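Local coordinates for protein antitoxin HipB (PDB 4Z5H) that neutralises its toxin partner HipA and, as a homodimer, binds and bends operator DNA to repress transcription of the hipBA operon, at residues A14-L17 with V18-N22; N22-Q26 with A27-K31; G34-Q37 with A38-S41; T53-F56 with K57-S61. The protein carries 1 engineered substitution. All blocks are in the same frame, centred on the assembly; numbering follows the deposited sequence.

Contact 1. Residues A14-L17 with V18-N22; sequences AMKL and VRQQN. With nucleotides of chain B.
Lys16 O takes the Gln20 N-H at 2.9 Å in an almost straight bond (171°), the donor lying close to the C=O axis; it is one of the regular i to i+4 bonds of helix 8-21. Outside this backbone bond the two side chains meet. Lys16 stays extended with CG anti to its backbone N (chi1 180°), which slants the chain across Gln20 and brings Lys16 CE 3.4 Å from Gln20 NE2. Three residues on, Arg19 NH1 lies 4.1 Å from Lys16 CG, which is oblique to the guanidinium, while Gln20 CG lies on one face of that group, toward its rim. Arg19 bends at its third torsion (77°) and directs NH2 to OP1 of DT2 in DNA chain B, a 2.9 Å hydrogen bond made at the guanidinium edge. Trp24 O receives a further bond from NH2, and Glu44 pairs with NE in a salt bridge. On another side of the helix the amide of Gln21 leans over Leu17, with Gln21 NE2 3.8 Å from Leu17 CG. In the last turn, Val18 O accepts both Asn22 N and Asn22 ND2, from opposite faces of its carbonyl plane. Lys16 NZ and Arg19 NH1 remain 5.2 Å apart, a like-charge proximity that the Glu44 carboxylate and the DNA phosphate probably offset. Arg19 thus couples the first helix of the DNA-binding domain to the backbone of the operator, its orientation fixed from several directions.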
# COMPACT_ATOMS: atom_id res chain seq x y z
N ALA A 14 7.39 4.52 8.41
CA ALA A 14 8.52 3.83 7.80
C ALA A 14 9.08 4.54 6.55
O ALA A 14 10.26 4.63 6.37
CB ALA A 14 8.14 2.41 7.45
N MET A 15 8.20 5.00 5.70
CA MET A 15 8.60 5.73 4.52
C MET A 15 9.24 7.09 4.77
O MET A 15 10.15 7.46 4.09
CB MET A 15 7.48 5.79 3.51
CG MET A 15 7.22 4.43 2.92
SD MET A 15 5.72 4.31 1.98
CE MET A 15 6.19 5.18 0.52
N LYS A 16 8.73 7.81 5.76
CA LYS A 16 9.31 9.07 6.19
C LYS A 16 10.72 8.84 6.72
O LYS A 16 11.62 9.58 6.44
CB LYS A 16 8.45 9.73 7.26
CG LYS A 16 8.98 11.05 7.78
CD LYS A 16 8.05 11.67 8.81
CE LYS A 16 8.61 12.95 9.41
NZ LYS A 16 7.60 13.64 10.23
N LEU A 17 10.89 7.76 7.46
CA LEU A 17 12.18 7.42 8.02
C LEU A 17 13.19 7.19 6.91
O LEU A 17 14.29 7.67 6.99
CB LEU A 17 12.07 6.21 8.93
CG LEU A 17 13.33 5.77 9.67
CD1 LEU A 17 13.93 6.90 10.49
CD2 LEU A 17 13.04 4.57 10.56
N VAL A 18 12.79 6.48 5.86
CA VAL A 18 13.65 6.27 4.73
C VAL A 18 14.00 7.60 4.06
O VAL A 18 15.14 7.82 3.70
CB VAL A 18 13.04 5.30 3.69
CG1 VAL A 18 13.90 5.25 2.45
CG2 VAL A 18 12.87 3.91 4.28
N ARG A 19 13.03 8.48 3.92
CA ARG A 19 13.31 9.76 3.31
C ARG A 19 14.33 10.54 4.14
O ARG A 19 15.30 11.00 3.62
CB ARG A 19 12.03 10.57 3.18
CG ARG A 19 12.26 12.01 2.77
CD ARG A 19 10.97 12.76 2.54
NE ARG A 19 10.29 13.16 3.75
CZ ARG A 19 10.64 14.16 4.54
NH1 ARG A 19 9.90 14.45 5.59
NH2 ARG A 19 11.70 14.90 4.27
N GLN A 20 14.10 10.62 5.43
CA GLN A 20 14.99 11.34 6.32
C GLN A 20 16.39 10.72 6.39
O GLN A 20 17.36 11.43 6.37
CB GLN A 20 14.36 11.45 7.69
CG GLN A 20 13.19 12.41 7.74
CD GLN A 20 12.58 12.51 9.12
OE1 GLN A 20 12.66 11.59 9.91
NE2 GLN A 20 11.97 13.64 9.40
N GLN A 21 16.48 9.40 6.41
CA GLN A 21 17.75 8.68 6.48
C GLN A 21 18.61 8.97 5.27
O GLN A 21 19.80 9.03 5.37
CB GLN A 21 17.53 7.18 6.59
CG GLN A 21 17.36 6.69 8.00
CD GLN A 21 16.87 5.25 8.10
OE1 GLN A 21 16.46 4.64 7.13
NE2 GLN A 21 16.92 4.72 9.30
N ASN A 22 17.97 9.14 4.13
CA ASN A 22 18.63 9.46 2.90
C ASN A 22 18.85 10.96 2.68
O ASN A 22 19.42 11.35 1.70
CB ASN A 22 17.88 8.84 1.73
CG ASN A 22 18.12 7.36 1.61
OD1 ASN A 22 19.11 6.94 1.06
ND2 ASN A 22 17.25 6.58 2.17
P DT B 2 11.54 18.64 4.60
OP1 DT B 2 11.98 17.56 5.45
OP2 DT B 2 11.38 18.41 3.18
O5' DT B 2 10.17 19.21 5.12
C5' DT B 2 10.00 19.61 6.48
C4' DT B 2 8.63 20.22 6.68
O4' DT B 2 8.57 21.54 6.09
C3' DT B 2 7.46 19.43 6.10
O3' DT B 2 6.39 19.50 7.04
C2' DT B 2 7.06 20.25 4.89
C1' DT B 2 7.35 21.65 5.40
N1 DT B 2 7.49 22.71 4.38
C2 DT B 2 7.12 23.99 4.72
O2 DT B 2 6.69 24.30 5.81
N3 DT B 2 7.27 24.91 3.72
C4 DT B 2 7.75 24.68 2.44
O4 DT B 2 7.82 25.61 1.65
C5 DT B 2 8.10 23.32 2.15
C7 DT B 2 8.63 22.98 0.79
C6 DT B 2 7.96 22.41 3.13

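Contact 2. Residues N22-Q26 with A27-K31; sequences NGWTQ and AELAK. Engineered in segment 27-31: Ala27 (natural residue Ser). With nucleotides of chain B.
Thr25 and Glu28 form a capping box at the start of helix 26-33, the first helix of the helix-turn-helix, and their side chains cross at about a right angle. Thr25 OG1 sits between its own backbone N and carbonyl carbon (chi1 66°), from where it accepts Glu28 N at 2.9 Å. In return the extended Glu28 side chain runs back past the threonine, its CG 3.1 Å from Thr25 OG1, and its OE1 accepts Thr25 N at 2.8 Å on the anti side of the carboxylate, 18° out of plane. The same carboxylate stands steeply against the Trp24 indole, the two planes 74° apart. Leu29 also crosses Trp24 at about a right angle, its CD2 packing on Trp24 CB at 3.8 Å. Before this turn Gly23, with positive phi, closes helix 8-21 in a Schellman motif. Ala27 is an engineered residue (serine in the natural sequence); Ala27 CB lies 4.0 Å from Thr25 OG1. The capped helix end faces the operator: Gln26 N donates to OP2 of DT2 of chain B, and the Gln26 amide is shared with Gln37, Glu44 and the next phosphate, Gln26 NE2 reaching OP2 of DA3 of chain B at 2.9 Å.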
# COMPACT_ATOMS: atom_id res chain seq x y z
N ASN A 22 17.97 9.14 4.13
CA ASN A 22 18.63 9.46 2.90
C ASN A 22 18.85 10.96 2.68
O ASN A 22 19.42 11.35 1.70
CB ASN A 22 17.88 8.84 1.73
CG ASN A 22 18.12 7.36 1.61
OD1 ASN A 22 19.11 6.94 1.06
ND2 ASN A 22 17.25 6.58 2.17
N GLY A 23 18.37 11.77 3.61
CA GLY A 23 18.43 13.21 3.49
C GLY A 23 17.64 13.88 2.37
O GLY A 23 18.01 14.93 1.92
N TRP A 24 16.55 13.28 1.94
CA TRP A 24 15.74 13.84 0.88
C TRP A 24 14.65 14.76 1.42
O TRP A 24 14.09 14.52 2.46
CB TRP A 24 15.13 12.74 0.01
CG TRP A 24 16.13 11.88 -0.71
CD1 TRP A 24 17.25 12.30 -1.33
CD2 TRP A 24 16.09 10.47 -0.87
NE1 TRP A 24 17.91 11.24 -1.87
CE2 TRP A 24 17.22 10.10 -1.60
CE3 TRP A 24 15.20 9.47 -0.46
CZ2 TRP A 24 17.49 8.78 -1.93
CZ3 TRP A 24 15.47 8.18 -0.79
CH2 TRP A 24 16.60 7.84 -1.52
N THR A 25 14.41 15.84 0.71
CA THR A 25 13.30 16.71 1.00
C THR A 25 12.01 16.21 0.36
O THR A 25 12.04 15.50 -0.63
CB THR A 25 13.55 18.15 0.54
OG1 THR A 25 13.62 18.19 -0.87
CG2 THR A 25 14.83 18.70 1.14
N GLN A 26 10.89 16.62 0.92
CA GLN A 26 9.61 16.33 0.36
C GLN A 26 9.56 16.96 -1.02
O GLN A 26 9.14 16.34 -1.96
CB GLN A 26 8.49 16.87 1.24
CG GLN A 26 8.36 16.25 2.63
CD GLN A 26 7.13 16.74 3.37
OE1 GLN A 26 6.46 17.62 2.92
NE2 GLN A 26 6.83 16.13 4.48
N ALA A 27 10.05 18.19 -1.14
CA ALA A 27 10.00 18.91 -2.40
C ALA A 27 10.75 18.21 -3.53
O ALA A 27 10.24 18.09 -4.62
CB ALA A 27 10.50 20.32 -2.23
N GLU A 28 11.94 17.73 -3.25
CA GLU A 28 12.69 16.98 -4.24
C GLU A 28 12.06 15.65 -4.68
O GLU A 28 12.09 15.34 -5.84
CB GLU A 28 14.17 16.83 -3.89
CG GLU A 28 14.50 15.88 -2.77
CD GLU A 28 15.99 15.83 -2.47
OE1 GLU A 28 16.37 16.08 -1.34
OE2 GLU A 28 16.77 15.53 -3.38
N LEU A 29 11.49 14.89 -3.76
CA LEU A 29 10.78 13.69 -4.15
C LEU A 29 9.56 14.03 -5.01
O LEU A 29 9.35 13.44 -6.05
CB LEU A 29 10.36 12.88 -2.92
CG LEU A 29 11.46 12.47 -1.95
CD1 LEU A 29 10.92 11.58 -0.85
CD2 LEU A 29 12.59 11.79 -2.67
N ALA A 30 8.80 15.03 -4.59
CA ALA A 30 7.59 15.42 -5.25
C ALA A 30 7.87 15.84 -6.69
O ALA A 30 7.11 15.52 -7.57
CB ALA A 30 6.92 16.55 -4.50
N LYS A 31 8.96 16.55 -6.90
CA LYS A 31 9.39 16.95 -8.22
C LYS A 31 9.75 15.78 -9.11
O LYS A 31 9.38 15.73 -10.26
CB LYS A 31 10.58 17.87 -8.13
CG LYS A 31 10.95 18.52 -9.43
CD LYS A 31 11.70 19.81 -9.18
CE LYS A 31 12.75 20.05 -10.25
NZ LYS A 31 13.51 21.28 -9.91
P DT B 2 11.54 18.64 4.60
OP1 DT B 2 11.98 17.56 5.45
OP2 DT B 2 11.38 18.41 3.18
O5' DT B 2 10.17 19.21 5.12
C5' DT B 2 10.00 19.61 6.48
C4' DT B 2 8.63 20.22 6.68
O4' DT B 2 8.57 21.54 6.09
C3' DT B 2 7.46 19.43 6.10
O3' DT B 2 6.39 19.50 7.04
C2' DT B 2 7.06 20.25 4.89
C1' DT B 2 7.35 21.65 5.40
N1 DT B 2 7.49 22.71 4.38
C2 DT B 2 7.12 23.99 4.72
O2 DT B 2 6.69 24.30 5.81
N3 DT B 2 7.27 24.91 3.72
C4 DT B 2 7.75 24.68 2.44
O4 DT B 2 7.82 25.61 1.65
C5 DT B 2 8.10 23.32 2.15
C7 DT B 2 8.63 22.98 0.79
C6 DT B 2 7.96 22.41 3.13
P DA B 3 5.57 18.24 7.47
OP1 DA B 3 6.38 17.48 8.38
OP2 DA B 3 5.05 17.60 6.28
O5' DA B 3 4.37 18.90 8.26
C5' DA B 3 4.62 19.79 9.35
C4' DA B 3 3.69 20.98 9.32
O4' DA B 3 4.03 21.87 8.22
C3' DA B 3 2.20 20.67 9.18
O3' DA B 3 1.52 21.50 10.11
C2' DA B 3 1.90 21.04 7.74
C1' DA B 3 2.87 22.16 7.48
N9 DA B 3 3.28 22.32 6.09
C8 DA B 3 3.65 21.33 5.21
N7 DA B 3 3.97 21.78 4.02
C5 DA B 3 3.83 23.16 4.13
C6 DA B 3 4.03 24.21 3.22
N6 DA B 3 4.43 24.04 1.96
N1 DA B 3 3.78 25.46 3.65
C2 DA B 3 3.38 25.64 4.91
N3 DA B 3 3.14 24.74 5.85
C4 DA B 3 3.40 23.50 5.40

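Contact 3. Residues G34-Q37 with A38-S41; sequences GIKQ and ATIS. With nucleotides of chain C; nucleotides of chain B.
Lys36 CB lies 3.6 Å from Thr39 OG1 at the opening of helix 37-45, the recognition helix of the helix-turn-helix. From this N-cap residue the chain runs into the DNA: Lys36 CG passes the phosphate oxygen OP2 of DA14 of chain C, Lys36 CD rests 3.5 Å from C8 of the DA14 base, and Lys36 CE comes within 3.4 Å of N7 of DG15 in the same strand. The bend at the third torsion (72°) turns the end toward the guanine, where Lys36 NZ donates to DG15 O6 at 2.8 Å and more weakly to its N7; the O6 of another guanine is a further acceptor. Thr39 OG1, meanwhile, donates to DA14 OP2 at 2.7 Å, the same oxygen that receives a weak bond from Lys36 N. On another side of the helix start Gln37 reads chain B. The Gln37 chain is bent at its second torsion (-91°), and at its end Gln37 OE1 accepts DA3 N6 at 3.0 Å and Gln37 NE2 donates to DA3 N7 at 3.1 Å. Ser41, one turn on, donates through OG to the DA3 phosphate, and its N bonds back to Gln37 O. Facing the protein, Ile35 CD1 packs across Ile40 CG1 at 3.9 Å. The paired amide bonds match the major-groove edge of adenine and the lysine that of guanine, which is consistent with base discrimination on both strands, while the hydroxyls of Thr39 and Ser41, bound to one phosphate on each strand, probably help to set how the helix lies in the groove.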
# COMPACT_ATOMS: atom_id res chain seq x y z
N GLY A 34 6.48 14.07 -10.10
CA GLY A 34 5.39 14.91 -10.54
C GLY A 34 4.13 15.01 -9.72
O GLY A 34 3.05 15.00 -10.26
N ILE A 35 4.26 15.15 -8.42
CA ILE A 35 3.13 15.39 -7.54
C ILE A 35 3.46 16.55 -6.63
O ILE A 35 4.58 17.00 -6.60
CB ILE A 35 2.72 14.15 -6.72
CG1 ILE A 35 3.76 13.83 -5.65
CG2 ILE A 35 2.43 12.97 -7.62
CD1 ILE A 35 3.36 12.72 -4.72
N LYS A 36 2.47 17.05 -5.92
CA LYS A 36 2.68 18.13 -4.98
C LYS A 36 3.44 17.73 -3.72
O LYS A 36 3.24 16.66 -3.19
CB LYS A 36 1.36 18.77 -4.62
CG LYS A 36 0.60 19.32 -5.81
CD LYS A 36 -0.62 20.08 -5.37
CE LYS A 36 -0.24 21.40 -4.75
NZ LYS A 36 -1.32 21.88 -3.87
N GLN A 37 4.26 18.65 -3.22
CA GLN A 37 4.95 18.51 -1.96
C GLN A 37 3.91 18.38 -0.86
O GLN A 37 4.07 17.61 0.05
CB GLN A 37 5.84 19.72 -1.71
CG GLN A 37 6.40 19.82 -0.31
CD GLN A 37 5.53 20.62 0.64
OE1 GLN A 37 5.07 21.66 0.30
NE2 GLN A 37 5.31 20.11 1.81
N ALA A 38 2.82 19.10 -1.02
CA ALA A 38 1.74 19.10 -0.06
C ALA A 38 1.17 17.69 0.07
O ALA A 38 0.84 17.27 1.14
CB ALA A 38 0.66 20.07 -0.45
N THR A 39 1.10 16.99 -1.04
CA THR A 39 0.62 15.62 -1.07
C THR A 39 1.51 14.68 -0.25
O THR A 39 1.04 13.86 0.50
CB THR A 39 0.51 15.10 -2.51
OG1 THR A 39 -0.36 15.95 -3.26
CG2 THR A 39 0.00 13.67 -2.54
N ILE A 40 2.81 14.84 -0.40
CA ILE A 40 3.74 14.06 0.39
C ILE A 40 3.58 14.39 1.89
O ILE A 40 3.58 13.51 2.72
CB ILE A 40 5.20 14.21 -0.08
CG1 ILE A 40 5.37 13.65 -1.50
CG2 ILE A 40 6.15 13.55 0.89
CD1 ILE A 40 6.74 13.83 -2.07
N SER A 41 3.40 15.66 2.20
CA SER A 41 3.19 16.04 3.58
C SER A 41 1.90 15.38 4.11
O SER A 41 1.88 14.86 5.20
CB SER A 41 3.16 17.55 3.74
OG SER A 41 2.72 17.92 5.01
P DA C 14 -1.32 15.36 -7.15
OP1 DA C 14 -0.54 14.36 -7.90
OP2 DA C 14 -0.78 15.91 -5.90
O5' DA C 14 -1.67 16.60 -8.09
C5' DA C 14 -2.34 16.41 -9.35
C4' DA C 14 -3.15 17.64 -9.71
O4' DA C 14 -4.23 17.79 -8.77
C3' DA C 14 -2.39 18.96 -9.66
O3' DA C 14 -1.81 19.29 -10.92
C2' DA C 14 -3.48 19.96 -9.38
C1' DA C 14 -4.53 19.17 -8.61
N9 DA C 14 -4.58 19.46 -7.18
C8 DA C 14 -3.86 18.89 -6.16
N7 DA C 14 -4.15 19.37 -4.98
C5 DA C 14 -5.13 20.31 -5.23
C6 DA C 14 -5.86 21.17 -4.39
N6 DA C 14 -5.71 21.22 -3.07
N1 DA C 14 -6.77 21.99 -4.97
C2 DA C 14 -6.92 21.94 -6.29
N3 DA C 14 -6.30 21.18 -7.19
C4 DA C 14 -5.41 20.38 -6.58
P DA B 3 5.57 18.24 7.47
OP1 DA B 3 6.38 17.48 8.38
OP2 DA B 3 5.05 17.60 6.28
O5' DA B 3 4.37 18.90 8.26
C5' DA B 3 4.62 19.79 9.35
C4' DA B 3 3.69 20.98 9.32
O4' DA B 3 4.03 21.87 8.22
C3' DA B 3 2.20 20.67 9.18
O3' DA B 3 1.52 21.50 10.11
C2' DA B 3 1.90 21.04 7.74
C1' DA B 3 2.87 22.16 7.48
N9 DA B 3 3.28 22.32 6.09
C8 DA B 3 3.65 21.33 5.21
N7 DA B 3 3.97 21.78 4.02
C5 DA B 3 3.83 23.16 4.13
C6 DA B 3 4.03 24.21 3.22
N6 DA B 3 4.43 24.04 1.96
N1 DA B 3 3.78 25.46 3.65
C2 DA B 3 3.38 25.64 4.91
N3 DA B 3 3.14 24.74 5.85
C4 DA B 3 3.40 23.50 5.40
P DG C 15 -0.60 20.32 -10.99
OP1 DG C 15 0.13 20.07 -12.23
OP2 DG C 15 0.13 20.28 -9.70
O5' DG C 15 -1.30 21.74 -11.02
C5' DG C 15 -2.41 22.02 -11.88
C4' DG C 15 -3.04 23.35 -11.51
O4' DG C 15 -3.98 23.14 -10.44
C3' DG C 15 -2.08 24.40 -10.99
O3' DG C 15 -1.55 25.24 -12.01
C2' DG C 15 -2.97 25.26 -10.12
C1' DG C 15 -4.00 24.27 -9.59
N9 DG C 15 -3.72 23.82 -8.23
C8 DG C 15 -2.95 22.76 -7.85
N7 DG C 15 -2.90 22.59 -6.56
C5 DG C 15 -3.67 23.63 -6.05
C6 DG C 15 -3.97 23.98 -4.72
O6 DG C 15 -3.61 23.42 -3.68
N1 DG C 15 -4.79 25.10 -4.66
C2 DG C 15 -5.25 25.80 -5.74
N2 DG C 15 -6.03 26.85 -5.47
N3 DG C 15 -4.97 25.49 -6.99
C4 DG C 15 -4.18 24.40 -7.07

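Contact 4. Residues T53-F56 with K57-S61; sequences TTFF and KILQS. With nucleotides of chain C.
Helix 52-61 belongs to the hydrophobic core of this Cro/C1-type helix-turn-helix domain, and along it Phe55, Phe56 and Leu59 gather into one apolar patch. Leu59 CG approaches Phe55 CE1 at 3.6 Å, obliquely to the ring, and its CD1 branch lies 3.8 Å from Phe55 CZ. Leu59 CD1 is also 3.9 Å from Phe56 CD1, so a single branch of the leucine touches both rings. Leu59 and Phe56 run side by side, whereas Phe55, with CG anti to its backbone N (chi1 160°), sends its ring along a different course. The two rings also meet each other, Phe55 CE2 standing 3.8 Å above one face of Phe56 near its rim. Met15 of helix 8-21 covers Phe55 and Leu59, Met66 of strand 64-70 reaches Phe56, and Leu68 of the second subunit packs on Leu59, which carries the core into the dimer interface. In two further pairs, Thr54 with Ile58 and Thr53 with Lys57, the side chains lie alongside, pointing the same way. Thr54 CG2 touches Ile58 CD1 at 3.7 Å, while Thr54 OG1, on the other branch, donates to the phosphate oxygen OP1 of DA13 of chain C; one threonine therefore serves both core and DNA. The extended Lys57 has its CE 3.8 Å from Thr53 CG2, and Thr53 OG1 bonds to Asp48 O of the second subunit. Regular i to i+4 backbone bonds hold the turns, and at the helix end Ser61 OG donates to Ile58 O at 2.7 Å, in the carbonyl plane and on a lone pair.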
# COMPACT_ATOMS: atom_id res chain seq x y z
N THR A 53 -2.24 5.10 -5.63
CA THR A 53 -1.42 5.73 -6.64
C THR A 53 -0.37 6.65 -6.01
O THR A 53 0.78 6.60 -6.36
CB THR A 53 -2.27 6.52 -7.66
OG1 THR A 53 -3.04 5.62 -8.44
CG2 THR A 53 -1.41 7.34 -8.57
N THR A 54 -0.79 7.46 -5.06
CA THR A 54 0.15 8.33 -4.38
C THR A 54 1.20 7.48 -3.66
O THR A 54 2.37 7.75 -3.78
CB THR A 54 -0.56 9.27 -3.40
OG1 THR A 54 -1.33 10.22 -4.13
CG2 THR A 54 0.44 9.98 -2.53
N PHE A 55 0.77 6.41 -3.01
CA PHE A 55 1.69 5.57 -2.27
C PHE A 55 2.75 4.98 -3.21
O PHE A 55 3.92 5.10 -2.93
CB PHE A 55 0.89 4.45 -1.59
CG PHE A 55 1.70 3.25 -1.19
CD1 PHE A 55 2.87 3.37 -0.46
CD2 PHE A 55 1.29 1.99 -1.56
CE1 PHE A 55 3.59 2.27 -0.10
CE2 PHE A 55 2.02 0.87 -1.21
CZ PHE A 55 3.17 1.01 -0.47
N PHE A 56 2.35 4.40 -4.33
CA PHE A 56 3.30 3.81 -5.25
C PHE A 56 4.29 4.80 -5.87
O PHE A 56 5.42 4.48 -6.05
CB PHE A 56 2.65 2.87 -6.27
CG PHE A 56 2.33 1.52 -5.71
CD1 PHE A 56 3.31 0.56 -5.57
CD2 PHE A 56 1.06 1.23 -5.27
CE1 PHE A 56 3.02 -0.67 -5.03
CE2 PHE A 56 0.76 -0.00 -4.73
CZ PHE A 56 1.74 -0.95 -4.60
N LYS A 57 3.83 6.00 -6.15
CA LYS A 57 4.68 7.03 -6.69
C LYS A 57 5.77 7.44 -5.71
O LYS A 57 6.91 7.54 -6.07
CB LYS A 57 3.84 8.23 -7.12
CG LYS A 57 3.06 7.98 -8.38
CD LYS A 57 2.29 9.20 -8.83
CE LYS A 57 1.65 8.95 -10.18
NZ LYS A 57 0.79 10.08 -10.54
N ILE A 58 5.38 7.64 -4.46
CA ILE A 58 6.31 7.96 -3.39
C ILE A 58 7.31 6.82 -3.18
O ILE A 58 8.48 7.05 -3.05
CB ILE A 58 5.59 8.37 -2.08
CG1 ILE A 58 4.81 9.66 -2.29
CG2 ILE A 58 6.59 8.59 -0.97
CD1 ILE A 58 3.84 10.01 -1.20
N LEU A 59 6.83 5.59 -3.24
CA LEU A 59 7.68 4.44 -3.09
C LEU A 59 8.76 4.47 -4.15
O LEU A 59 9.91 4.29 -3.84
CB LEU A 59 6.88 3.17 -3.31
CG LEU A 59 6.49 2.16 -2.26
CD1 LEU A 59 6.09 0.86 -2.91
CD2 LEU A 59 7.46 1.97 -1.11
N GLN A 60 8.39 4.77 -5.39
CA GLN A 60 9.34 4.88 -6.48
C GLN A 60 10.37 5.99 -6.22
O GLN A 60 11.54 5.77 -6.41
CB GLN A 60 8.63 5.16 -7.80
CG GLN A 60 9.56 5.12 -8.99
CD GLN A 60 9.12 5.95 -10.17
OE1 GLN A 60 8.16 6.70 -10.11
NE2 GLN A 60 9.81 5.80 -11.28
N SER A 61 9.91 7.12 -5.72
CA SER A 61 10.78 8.25 -5.43
C SER A 61 11.83 7.87 -4.39
O SER A 61 12.92 8.37 -4.45
CB SER A 61 10.00 9.49 -5.00
OG SER A 61 9.63 9.44 -3.67
P DA C 13 -3.90 11.79 -2.20
OP1 DA C 13 -3.38 10.53 -2.72
OP2 DA C 13 -3.27 12.41 -1.05
O5' DA C 13 -3.93 12.85 -3.38
C5' DA C 13 -4.46 12.51 -4.67
C4' DA C 13 -4.51 13.74 -5.54
O4' DA C 13 -5.57 14.61 -5.10
C3' DA C 13 -3.22 14.58 -5.53
O3' DA C 13 -2.75 14.73 -6.86
C2' DA C 13 -3.64 15.90 -4.92
C1' DA C 13 -5.13 15.94 -5.21
N9 DA C 13 -5.90 16.76 -4.28
C8 DA C 13 -5.73 16.86 -2.93
N7 DA C 13 -6.56 17.70 -2.36
C5 DA C 13 -7.32 18.18 -3.41
C6 DA C 13 -8.38 19.11 -3.47
N6 DA C 13 -8.88 19.73 -2.41
N1 DA C 13 -8.91 19.37 -4.68
C2 DA C 13 -8.41 18.75 -5.75
N3 DA C 13 -7.43 17.86 -5.82
C4 DA C 13 -6.92 17.62 -4.61

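Overall arrangement
All four contacts are local turns of one helical domain, but they face different surroundings. Contact 4 is the buried one, built mostly from aromatic and aliphatic groups, and contact 1 meets it through Met15; both also touch the second subunit. Contacts 2 and 3 lie farther from the chain centre, at the starts of consecutive helices of the helix-turn-helix, joined by the Gln26-Gln37 bond. Contact 2, like contact 1, holds phosphates of chain B, and contact 4 reaches one phosphate of chain C, whereas contact 3 alone reads bases and spans both strands. Ile35, Thr39 and Ile40 pack contact 3 against helix 52-61.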